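Local coordinates for protein dihydropyrimidinase (Brevibacillus agri, PDB 3SFW) that carries a two-zinc site and probably catalyses the reversible hydrolytic ring opening of dihydropyrimidines, as in other dihydropyrimidinases, at residues Val387-Leu395 with Ile428-Phe436. Numbering follows the deposited sequence.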
# COMPACT_ATOMS: atom_id res chain seq x y z
N VAL A 387 39.08 -15.80 9.59
CA VAL A 387 40.01 -15.88 10.70
C VAL A 387 39.36 -15.47 12.00
O VAL A 387 38.71 -14.41 12.10
CB VAL A 387 41.28 -15.03 10.42
CG1 VAL A 387 42.21 -15.06 11.62
CG2 VAL A 387 41.99 -15.63 9.23
N GLY A 388 39.56 -16.31 13.01
CA GLY A 388 39.01 -16.11 14.34
C GLY A 388 37.62 -16.72 14.62
O GLY A 388 37.21 -16.81 15.77
N SER A 389 36.94 -17.17 13.58
CA SER A 389 35.64 -17.83 13.70
C SER A 389 35.83 -19.30 14.09
O SER A 389 36.88 -19.89 13.82
CB SER A 389 34.86 -17.66 12.39
OG SER A 389 34.54 -16.25 12.27
N ASP A 390 34.86 -19.86 14.80
CA ASP A 390 34.88 -21.32 15.05
C ASP A 390 34.91 -22.01 13.68
O ASP A 390 34.25 -21.58 12.73
CB ASP A 390 33.61 -21.74 15.78
CG ASP A 390 33.64 -21.43 17.26
OD1 ASP A 390 34.63 -20.81 17.75
OD2 ASP A 390 32.61 -21.72 17.94
N ALA A 391 35.67 -23.11 13.60
CA ALA A 391 35.82 -23.82 12.36
C ALA A 391 34.60 -24.72 12.20
O ALA A 391 34.69 -25.93 12.39
CB ALA A 391 37.13 -24.65 12.44
N ASP A 392 33.47 -24.12 11.83
CA ASP A 392 32.20 -24.82 11.67
C ASP A 392 31.91 -24.73 10.17
O ASP A 392 31.56 -23.64 9.64
CB ASP A 392 31.07 -24.09 12.43
CG ASP A 392 31.11 -24.30 13.94
OD1 ASP A 392 32.19 -24.65 14.51
OD2 ASP A 392 30.07 -23.97 14.57
N ILE A 393 32.28 -25.79 9.46
CA ILE A 393 32.41 -25.72 8.03
C ILE A 393 31.78 -26.96 7.40
O ILE A 393 31.93 -28.08 7.91
CB ILE A 393 33.93 -25.65 7.65
CG1 ILE A 393 34.51 -24.35 8.20
CG2 ILE A 393 34.12 -25.76 6.05
CD1 ILE A 393 36.03 -24.27 8.07
N VAL A 394 31.11 -26.77 6.27
CA VAL A 394 30.52 -27.87 5.51
C VAL A 394 31.24 -28.01 4.19
O VAL A 394 31.42 -27.01 3.47
CB VAL A 394 29.02 -27.60 5.26
CG1 VAL A 394 28.43 -28.71 4.40
CG2 VAL A 394 28.29 -27.52 6.60
N LEU A 395 31.65 -29.24 3.84
CA LEU A 395 32.12 -29.52 2.51
C LEU A 395 30.93 -30.02 1.71
O LEU A 395 30.35 -31.06 2.06
CB LEU A 395 33.22 -30.60 2.56
CG LEU A 395 34.51 -30.26 3.34
CD1 LEU A 395 35.65 -31.19 2.91
CD2 LEU A 395 34.89 -28.87 3.26
N ILE A 428 28.94 -33.58 2.27
CA ILE A 428 29.95 -34.64 2.31
C ILE A 428 30.58 -34.75 3.69
O ILE A 428 30.60 -35.84 4.27
CB ILE A 428 31.04 -34.42 1.25
CG1 ILE A 428 30.40 -34.28 -0.14
CG2 ILE A 428 32.16 -35.53 1.35
CD1 ILE A 428 29.51 -35.47 -0.57
N SER A 429 31.14 -33.64 4.19
CA SER A 429 31.76 -33.63 5.51
C SER A 429 31.36 -32.37 6.27
O SER A 429 31.06 -31.35 5.65
CB SER A 429 33.27 -33.70 5.37
OG SER A 429 33.58 -34.93 4.71
N VAL A 430 31.35 -32.47 7.60
CA VAL A 430 30.89 -31.38 8.47
C VAL A 430 31.83 -31.29 9.65
O VAL A 430 32.03 -32.27 10.39
CB VAL A 430 29.47 -31.66 8.97
CG1 VAL A 430 28.98 -30.55 9.92
CG2 VAL A 430 28.51 -31.84 7.79
N LEU A 431 32.46 -30.12 9.82
CA LEU A 431 33.29 -29.85 11.00
C LEU A 431 32.54 -28.94 11.96
O LEU A 431 31.86 -27.98 11.51
CB LEU A 431 34.57 -29.15 10.58
CG LEU A 431 35.46 -30.03 9.69
CD1 LEU A 431 35.85 -29.27 8.42
CD2 LEU A 431 36.74 -30.49 10.44
N SER A 432 32.71 -29.21 13.25
CA SER A 432 32.18 -28.35 14.33
C SER A 432 33.35 -28.00 15.27
O SER A 432 33.97 -28.90 15.83
CB SER A 432 31.06 -29.08 15.08
OG SER A 432 30.73 -28.39 16.29
N ARG A 433 33.70 -26.71 15.38
CA ARG A 433 34.88 -26.31 16.16
C ARG A 433 36.13 -27.14 15.80
O ARG A 433 36.87 -27.59 16.66
CB ARG A 433 34.56 -26.31 17.67
CG ARG A 433 33.79 -25.03 18.12
CD ARG A 433 33.36 -24.97 19.62
NE ARG A 433 32.37 -26.00 19.95
CZ ARG A 433 32.65 -27.25 20.33
NH1 ARG A 433 33.85 -27.60 20.76
NH2 ARG A 433 31.64 -28.13 20.43
N GLY A 434 36.32 -27.34 14.50
CA GLY A 434 37.54 -27.94 13.96
C GLY A 434 37.59 -29.47 14.07
O GLY A 434 38.54 -30.09 13.61
N ALA A 435 36.58 -30.08 14.69
CA ALA A 435 36.51 -31.55 14.72
C ALA A 435 35.44 -32.04 13.77
O ALA A 435 34.33 -31.52 13.74
CB ALA A 435 36.23 -32.07 16.18
N PHE A 436 35.73 -33.14 13.08
CA PHE A 436 34.72 -33.72 12.18
C PHE A 436 33.55 -34.26 12.98
O PHE A 436 33.77 -34.93 14.03
CB PHE A 436 35.31 -34.84 11.36
CG PHE A 436 36.14 -34.38 10.20
CD1 PHE A 436 37.52 -34.43 10.27
CD2 PHE A 436 35.51 -33.92 9.03
CE1 PHE A 436 38.29 -33.96 9.19
CE2 PHE A 436 36.24 -33.49 7.96
CZ PHE A 436 37.63 -33.53 8.02
O HOH W 1 29.14 -26.22 16.02
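D392 reaches across to the turn that follows strand 428-432. Its CB lies beside the carbonyl of L431, whose O also takes a CA-H...O contact from D392 CA at 3.2 Å. With CG anti to the carbonyl carbon (chi1 -76°), the carboxylate comes up under the type I' turn S432-A435. There D392 OD1 accepts the backbone N-H of R433 at 2.7 Å, nearly straight at the hydrogen, though the donor meets the anti side and stands 34° out of the carboxylate plane. D392 OD2 accepts a hydrogen bond from a water at 2.8 Å; the same water accepts one from S432 OG, and OD2 also pairs with K382. Cut back to an alanine, this position would probably leave the R433 N-H without its acceptor and K382 with one carboxylate fewer, holding the turn less firmly. One residue back, at the centre of an inverse gamma turn, A391 O accepts G434 N at 3.0 Å, while A391 CB rests against G434. D390 OD2, salt-bridged to the same K382, touches the R433 aliphatic chain at CG (3.5 Å); the guanidinium goes on to the carbonyl of A449 and to salt bridges with E26 and D119.

Away from the turn, strand 393-395 runs antiparallel to strand 428-432, and I393 and L431 exchange both backbone bonds. At L395 a classic beta bulge interrupts the ladder: L395 O accepts I428 N at 2.9 Å and, weakly, S429 N. V394 and V430 share one face, on which V430 and D392 meet strand 86-93; on the other, L431 packs against strand 2-6 and sets CD2 over the ring of F436. Strand 393-403 also pairs antiparallel with strand 49-59, whose end carries the zinc ligand H58, so the hairpin of strands 422-432 and 435-439 continues this amidohydrolase's mixed sheet.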